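Local coordinates for protein alpha-L-rhamnosidase (Klebsiella oxytoca, PDB 4XHC) that catalyses the hydrolysis of terminal alpha-L-rhamnose residues from rhamnosides as a two-domain glycoside hydrolase of family 78, at residues A275-E280 and D293-D298; L266-L271 and M322-E327; E327-A332 and R388-L393. All coordinates share one frame; numbering follows the deposited sequence.

How the contacts relate
All three contacts lie within the catalytic six-hairpin glycosidase domain, on the same side of the centre of the chain. Contact 2 joins helix 264-276 to helix 322-340, and contact 1 is nested inside the loop that it closes: its first segment follows closely after residues 266-271, at the end of the same helix, which gives way to strand 277-279. Contact 3 comes later and carries on along helix 322-340, sharing Glu327 with contact 2. The centres of contacts 2 and 3 are about 13 Å apart, of 1 and 2 about 17 Å, of 1 and 3 about 21 Å. Leu328 packs on Leu271 and Ala275, so helix 322-340 lies along helix 264-276 beside the first two contacts.

Contact 1: residues A275-E280 and D293-D298; sequences AGHTRE and DVIADD
His277 lays its imidazole against Ala296, whose CB comes within 3.7 Å of ND1 and whose backbone meets the same nitrogen. Ala296 N donates to His277 ND1 over 3.1 Å at an N-H...acceptor angle of 154°, although the donor stands 32° out of the ring plane. With CG anti to the backbone N (chi1 -167°), the His277 ring is carried across to the facing chain. Ile295 CA lies at the ring edge, near its plane, 3.8 Å from ND1, and CG2 of Ile295 approaches CE1 at 4.3 Å. A sulfate ion, probably from the crystallisation liquor, is about 3 Å from the nearest atom of the His277 side chain.

The contact links two small antiparallel sheets of the catalytic domain. Strand 277-279 pairs with strand 33-35, while strand 295-296 is the outer strand of a three-stranded sheet whose far strand, 245-246, includes Trp246 of the rhamnose pocket. Met33 touches both His277 and Ala296, and Arg35 bonds to Val294 O. Segment 293-298 also borders the second subunit: Ile295 packs on Pro117 of that subunit, and Asp298 forms a salt bridge with its Lys186.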
# COMPACT_ATOMS: atom_id res chain seq x y z
N ALA A 275 -34.79 -4.31 11.72
CA ALA A 275 -35.81 -5.31 12.05
C ALA A 275 -35.45 -6.73 11.59
O ALA A 275 -35.92 -7.71 12.18
CB ALA A 275 -37.15 -4.90 11.47
N GLY A 276 -34.64 -6.83 10.55
CA GLY A 276 -34.37 -8.11 9.87
C GLY A 276 -33.33 -9.01 10.52
O GLY A 276 -33.24 -10.19 10.18
N HIS A 277 -32.53 -8.45 11.41
CA HIS A 277 -31.53 -9.23 12.12
C HIS A 277 -31.37 -8.67 13.52
O HIS A 277 -30.77 -7.62 13.72
CB HIS A 277 -30.20 -9.21 11.35
CG HIS A 277 -29.21 -10.23 11.83
ND1 HIS A 277 -27.86 -10.10 11.62
CD2 HIS A 277 -29.37 -11.39 12.51
CE1 HIS A 277 -27.23 -11.13 12.15
NE2 HIS A 277 -28.12 -11.93 12.70
N THR A 278 -31.95 -9.39 14.48
CA THR A 278 -32.05 -8.93 15.86
C THR A 278 -31.39 -9.90 16.83
O THR A 278 -30.94 -10.98 16.42
CB THR A 278 -33.53 -8.81 16.30
OG1 THR A 278 -34.12 -10.11 16.44
CG2 THR A 278 -34.33 -8.00 15.28
N ARG A 279 -31.34 -9.51 18.10
CA ARG A 279 -30.95 -10.42 19.16
C ARG A 279 -32.09 -11.43 19.27
O ARG A 279 -33.20 -11.13 18.85
CB ARG A 279 -30.73 -9.68 20.47
CG ARG A 279 -29.90 -10.46 21.48
CD ARG A 279 -29.39 -9.58 22.61
NE ARG A 279 -30.48 -9.12 23.46
CZ ARG A 279 -30.36 -8.25 24.45
NH1 ARG A 279 -29.18 -7.70 24.75
NH2 ARG A 279 -31.43 -7.91 25.15
N GLU A 280 -31.82 -12.61 19.80
CA GLU A 280 -32.80 -13.70 19.77
C GLU A 280 -34.05 -13.37 20.59
O GLU A 280 -35.14 -13.81 20.25
CB GLU A 280 -32.18 -15.04 20.19
CG GLU A 280 -32.77 -15.72 21.41
CD GLU A 280 -32.11 -17.06 21.73
OE1 GLU A 280 -32.11 -17.96 20.86
OE2 GLU A 280 -31.59 -17.21 22.87
N ASP A 293 -22.30 -9.12 3.93
CA ASP A 293 -23.73 -9.39 3.95
C ASP A 293 -24.30 -8.60 5.12
O ASP A 293 -23.55 -7.90 5.79
CB ASP A 293 -23.98 -10.89 4.14
CG ASP A 293 -25.34 -11.33 3.64
OD1 ASP A 293 -26.35 -10.66 3.94
OD2 ASP A 293 -25.42 -12.37 2.95
N VAL A 294 -25.60 -8.69 5.35
CA VAL A 294 -26.22 -7.98 6.46
C VAL A 294 -25.89 -8.69 7.78
O VAL A 294 -26.33 -9.82 8.00
CB VAL A 294 -27.74 -7.87 6.29
CG1 VAL A 294 -28.38 -7.20 7.50
CG2 VAL A 294 -28.08 -7.11 5.02
N ILE A 295 -25.10 -8.03 8.63
CA ILE A 295 -24.84 -8.52 9.98
C ILE A 295 -25.10 -7.39 10.96
O ILE A 295 -24.55 -6.30 10.82
CB ILE A 295 -23.39 -9.01 10.21
CG1 ILE A 295 -22.93 -9.98 9.11
CG2 ILE A 295 -23.26 -9.70 11.57
CD1 ILE A 295 -21.85 -9.42 8.20
N ALA A 296 -25.92 -7.66 11.97
CA ALA A 296 -26.26 -6.69 12.98
C ALA A 296 -25.23 -6.83 14.09
O ALA A 296 -24.79 -7.94 14.41
CB ALA A 296 -27.66 -6.94 13.51
N ASP A 297 -24.85 -5.71 14.67
CA ASP A 297 -23.75 -5.71 15.62
C ASP A 297 -24.19 -6.37 16.91
O ASP A 297 -25.39 -6.48 17.18
CB ASP A 297 -23.28 -4.27 15.87
CG ASP A 297 -21.87 -4.20 16.46
OD1 ASP A 297 -21.06 -5.13 16.28
OD2 ASP A 297 -21.59 -3.18 17.13
N ASP A 298 -23.22 -6.83 17.70
CA ASP A 298 -23.49 -7.32 19.06
C ASP A 298 -23.40 -6.19 20.11
O ASP A 298 -22.97 -6.42 21.23
CB ASP A 298 -22.56 -8.48 19.40
CG ASP A 298 -21.09 -8.10 19.40
OD1 ASP A 298 -20.75 -6.90 19.31
OD2 ASP A 298 -20.25 -9.02 19.49

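Contact 2: residues L266-L271 and M322-E327; sequences LVRRCL and MATARE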
# COMPACT_ATOMS: atom_id res chain seq x y z
N LEU A 266 -35.21 4.94 1.25
CA LEU A 266 -33.98 4.67 1.98
C LEU A 266 -34.21 4.58 3.49
O LEU A 266 -33.53 3.82 4.18
CB LEU A 266 -32.93 5.74 1.65
CG LEU A 266 -31.51 5.47 2.17
CD1 LEU A 266 -30.98 4.14 1.64
CD2 LEU A 266 -30.58 6.62 1.82
N VAL A 267 -35.16 5.35 4.01
CA VAL A 267 -35.55 5.25 5.43
C VAL A 267 -36.21 3.90 5.67
O VAL A 267 -35.97 3.24 6.67
CB VAL A 267 -36.52 6.38 5.84
CG1 VAL A 267 -36.92 6.24 7.30
CG2 VAL A 267 -35.88 7.75 5.61
N ARG A 268 -37.04 3.51 4.73
CA ARG A 268 -37.71 2.21 4.76
C ARG A 268 -36.71 1.06 4.74
O ARG A 268 -36.86 0.11 5.49
CB ARG A 268 -38.64 2.10 3.56
CG ARG A 268 -39.57 0.92 3.58
CD ARG A 268 -40.38 0.90 2.31
NE ARG A 268 -41.23 -0.28 2.26
CZ ARG A 268 -41.57 -0.91 1.14
NH1 ARG A 268 -41.13 -0.49 -0.04
NH2 ARG A 268 -42.35 -1.98 1.21
N ARG A 269 -35.71 1.16 3.86
CA ARG A 269 -34.65 0.15 3.77
C ARG A 269 -33.94 -0.01 5.12
O ARG A 269 -33.68 -1.12 5.58
CB ARG A 269 -33.63 0.52 2.68
CG ARG A 269 -32.33 -0.28 2.73
CD ARG A 269 -31.46 -0.03 1.51
NE ARG A 269 -30.06 -0.35 1.76
CZ ARG A 269 -29.51 -1.57 1.69
NH1 ARG A 269 -30.23 -2.65 1.38
NH2 ARG A 269 -28.22 -1.72 1.93
N CYS A 270 -33.66 1.12 5.76
CA CYS A 270 -32.89 1.11 6.99
C CYS A 270 -33.74 0.62 8.17
O CYS A 270 -33.22 -0.05 9.05
CB CYS A 270 -32.24 2.49 7.22
SG CYS A 270 -30.92 2.83 6.00
N LEU A 271 -35.04 0.90 8.14
CA LEU A 271 -35.96 0.30 9.11
C LEU A 271 -36.00 -1.23 9.01
O LEU A 271 -35.97 -1.92 10.03
CB LEU A 271 -37.39 0.85 8.95
CG LEU A 271 -37.70 2.16 9.66
CD1 LEU A 271 -38.99 2.77 9.13
CD2 LEU A 271 -37.77 1.98 11.18
N MET A 322 -48.76 2.80 5.33
CA MET A 322 -49.40 1.98 6.37
C MET A 322 -48.95 0.52 6.32
O MET A 322 -48.81 -0.11 7.37
CB MET A 322 -50.93 2.07 6.26
CG MET A 322 -51.51 3.36 6.81
SD MET A 322 -51.63 3.40 8.61
CE MET A 322 -53.32 2.85 8.89
N ALA A 323 -48.69 -0.00 5.13
CA ALA A 323 -48.24 -1.39 4.96
C ALA A 323 -46.95 -1.68 5.74
O ALA A 323 -46.88 -2.68 6.46
CB ALA A 323 -48.04 -1.71 3.48
N THR A 324 -45.96 -0.80 5.61
CA THR A 324 -44.68 -0.97 6.28
C THR A 324 -44.86 -0.82 7.79
O THR A 324 -44.31 -1.61 8.57
CB THR A 324 -43.62 0.04 5.78
OG1 THR A 324 -43.26 -0.27 4.42
CG2 THR A 324 -42.35 -0.02 6.62
N ALA A 325 -45.62 0.18 8.19
CA ALA A 325 -45.80 0.45 9.61
C ALA A 325 -46.52 -0.69 10.30
O ALA A 325 -46.18 -1.05 11.42
CB ALA A 325 -46.54 1.76 9.82
N ARG A 326 -47.52 -1.27 9.64
CA ARG A 326 -48.21 -2.44 10.17
C ARG A 326 -47.28 -3.66 10.25
O ARG A 326 -47.34 -4.41 11.21
CB ARG A 326 -49.45 -2.78 9.33
CG ARG A 326 -50.16 -4.07 9.73
CD ARG A 326 -51.39 -4.31 8.87
NE ARG A 326 -52.47 -3.38 9.22
CZ ARG A 326 -52.87 -2.33 8.50
NH1 ARG A 326 -52.30 -2.02 7.33
NH2 ARG A 326 -53.87 -1.57 8.96
N GLU A 327 -46.46 -3.87 9.24
CA GLU A 327 -45.57 -5.04 9.22
C GLU A 327 -44.50 -4.96 10.32
O GLU A 327 -44.16 -5.96 10.95
CB GLU A 327 -44.93 -5.21 7.83
CG GLU A 327 -44.28 -6.57 7.62
CD GLU A 327 -43.93 -6.88 6.17
OE1 GLU A 327 -43.04 -6.19 5.60
OE2 GLU A 327 -44.51 -7.83 5.61
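The guanidinium of Arg268 meets the hydroxyl of Thr324 at a slant, neither squarely over a face nor squarely at an edge: OG1 stands 29° out of the guanidinium plane. Arg268 NE donates to Thr324 OG1 over 3.0 Å, and at 137° the N-H...acceptor line is clearly bent. CZ and NH2 of Arg268 each lie 3.7 Å from Thr324 OG1, so the hydroxyl oxygen sits beside the NE side of the group rather than between its two terminal nitrogens.

Arg268 carries CG anti to the backbone N (chi1 -170°) and runs extended from CG to NE, which brings its end to the other helix although its CB does not point there. The rotamer of Thr324, with OG1 anti to the carbonyl carbon, turns the hydroxyl to Arg268.

The hydroxyl is gripped twice, since Asp321, just ahead of helix 322-340 and outside both segments, is also hydrogen-bonded through OD2 to Thr324 OG1. Asp321 OD2 is in addition a distant partner of Arg268 NE, in an ion pair that is long and weak. Glu327 OE1 is of opposite charge to Arg268 but 6.1 Å from its NH2, and bonds instead to Tyr272 OH.

The bridge thus joins helix 264-276 to the start of helix 322-340. Helix 302-319 packs against the first of these, with Tyr315 touching Arg268 and Phe308 and Val311 touching Leu271; on helix 322-340, Met322 and Ala325 meet Phe389 of helix 368-389.

Contact 3: residues E327-A332 and R388-L393; sequences ELWPTA and RFEPEL
Glu390 OE1 is held by two groups, the indole N-H of Trp329 and the guanidinium of Arg333, which completes a salt bridge from one turn further along helix 322-340. Trp329 NE1 donates to Glu390 OE1 over 3.0 Å at an N-H...acceptor angle of 161°. The oxygen lies close to the indole plane and is approached on its anti side, while the carboxylate is turned nearly perpendicular to the ring, at 86°. Glu390 reaches the indole N-H with CG anti to the backbone N (chi1 -159°) and an extended chain.

Apolar groups of the same segment pack on the indole as well. Phe389 CB makes a CH-pi contact over the five-membered ring, 4.2 Å from its centroid and 3.9 Å from Trp329 CD1. The Phe389 ring itself is oblique to the indole, its CD2 approaching Trp329 CB at 4.2 Å. At the benzene edge, Leu393 CD2 lies 4.1 Å from Trp329 CZ2.

Phe389 ends helix 368-389, Glu390 breaks from helical geometry, and Leu393 lies in the first, weakly bonded turn of helix 391-412. One tryptophan therefore engages the short connection between two consecutive helices, of the kind found in the (alpha/alpha)6 barrel of family 78 rhamnosidases.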
# COMPACT_ATOMS: atom_id res chain seq x y z
N GLU A 327 -46.46 -3.87 9.24
CA GLU A 327 -45.57 -5.04 9.22
C GLU A 327 -44.50 -4.96 10.32
O GLU A 327 -44.16 -5.96 10.95
CB GLU A 327 -44.93 -5.21 7.83
CG GLU A 327 -44.28 -6.57 7.62
CD GLU A 327 -43.93 -6.88 6.17
OE1 GLU A 327 -43.04 -6.19 5.60
OE2 GLU A 327 -44.51 -7.83 5.61
N LEU A 328 -43.99 -3.76 10.56
CA LEU A 328 -42.90 -3.57 11.50
C LEU A 328 -43.33 -3.20 12.92
O LEU A 328 -42.47 -3.09 13.81
CB LEU A 328 -41.93 -2.50 10.96
CG LEU A 328 -41.18 -2.90 9.68
CD1 LEU A 328 -40.13 -1.84 9.34
CD2 LEU A 328 -40.52 -4.26 9.82
N TRP A 329 -44.63 -3.00 13.14
CA TRP A 329 -45.14 -2.65 14.47
C TRP A 329 -44.71 -3.65 15.56
O TRP A 329 -44.24 -3.23 16.62
CB TRP A 329 -46.66 -2.46 14.44
CG TRP A 329 -47.34 -2.60 15.77
CD1 TRP A 329 -48.25 -3.55 16.13
CD2 TRP A 329 -47.15 -1.76 16.92
NE1 TRP A 329 -48.64 -3.36 17.43
CE2 TRP A 329 -47.98 -2.27 17.94
CE3 TRP A 329 -46.36 -0.65 17.19
CZ2 TRP A 329 -48.05 -1.69 19.20
CZ3 TRP A 329 -46.42 -0.08 18.45
CH2 TRP A 329 -47.26 -0.60 19.44
N PRO A 330 -44.86 -4.96 15.32
CA PRO A 330 -44.37 -5.92 16.32
C PRO A 330 -42.92 -5.72 16.75
O PRO A 330 -42.62 -5.88 17.93
CB PRO A 330 -44.56 -7.28 15.63
CG PRO A 330 -45.73 -7.07 14.72
CD PRO A 330 -45.67 -5.63 14.27
N THR A 331 -42.04 -5.37 15.83
CA THR A 331 -40.65 -5.05 16.20
C THR A 331 -40.63 -3.85 17.17
O THR A 331 -39.98 -3.90 18.22
CB THR A 331 -39.75 -4.78 14.96
OG1 THR A 331 -39.62 -5.96 14.17
CG2 THR A 331 -38.35 -4.36 15.36
N ALA A 332 -41.35 -2.78 16.83
CA ALA A 332 -41.43 -1.58 17.68
C ALA A 332 -41.97 -1.91 19.06
O ALA A 332 -41.36 -1.55 20.07
CB ALA A 332 -42.30 -0.52 17.03
N ARG A 388 -53.56 2.81 16.13
CA ARG A 388 -53.86 2.33 14.77
C ARG A 388 -53.81 0.81 14.61
O ARG A 388 -54.67 0.24 13.96
CB ARG A 388 -52.88 2.91 13.76
CG ARG A 388 -52.83 4.42 13.70
CD ARG A 388 -51.64 4.87 12.86
NE ARG A 388 -51.63 6.31 12.64
CZ ARG A 388 -52.45 6.96 11.82
NH1 ARG A 388 -53.38 6.31 11.11
NH2 ARG A 388 -52.35 8.28 11.70
N PHE A 389 -52.79 0.16 15.16
CA PHE A 389 -52.53 -1.26 14.88
C PHE A 389 -52.86 -2.24 16.01
O PHE A 389 -52.90 -3.44 15.77
CB PHE A 389 -51.07 -1.43 14.47
CG PHE A 389 -50.63 -0.50 13.38
CD1 PHE A 389 -51.26 -0.52 12.15
CD2 PHE A 389 -49.59 0.39 13.59
CE1 PHE A 389 -50.86 0.33 11.14
CE2 PHE A 389 -49.18 1.25 12.58
CZ PHE A 389 -49.82 1.22 11.35
N GLU A 390 -53.09 -1.73 17.22
CA GLU A 390 -53.41 -2.59 18.38
C GLU A 390 -54.09 -1.76 19.49
O GLU A 390 -53.50 -1.53 20.55
CB GLU A 390 -52.13 -3.28 18.89
CG GLU A 390 -52.38 -4.53 19.73
CD GLU A 390 -51.10 -5.29 20.08
OE1 GLU A 390 -50.11 -5.18 19.33
OE2 GLU A 390 -51.06 -5.99 21.10
N PRO A 391 -55.35 -1.31 19.26
CA PRO A 391 -56.02 -0.34 20.14
C PRO A 391 -56.10 -0.77 21.60
O PRO A 391 -56.02 0.07 22.50
CB PRO A 391 -57.43 -0.24 19.56
CG PRO A 391 -57.32 -0.73 18.16
CD PRO A 391 -56.22 -1.75 18.16
N GLU A 392 -56.26 -2.07 21.81
CA GLU A 392 -56.43 -2.63 23.15
C GLU A 392 -55.21 -2.44 24.06
O GLU A 392 -55.32 -2.28 25.27
CB GLU A 392 -56.80 -4.12 23.03
CG GLU A 392 -57.59 -4.67 24.22
CD GLU A 392 -58.90 -3.94 24.42
OE1 GLU A 392 -59.90 -4.38 23.81
OE2 GLU A 392 -58.93 -2.91 25.14
N LEU A 393 -54.04 -2.43 23.44
CA LEU A 393 -52.78 -2.25 24.14
C LEU A 393 -52.54 -0.78 24.53
O LEU A 393 -51.88 -0.50 25.53
CB LEU A 393 -51.64 -2.76 23.25
CG LEU A 393 -50.22 -2.74 23.79
CD1 LEU A 393 -50.13 -3.49 25.12
CD2 LEU A 393 -49.29 -3.36 22.76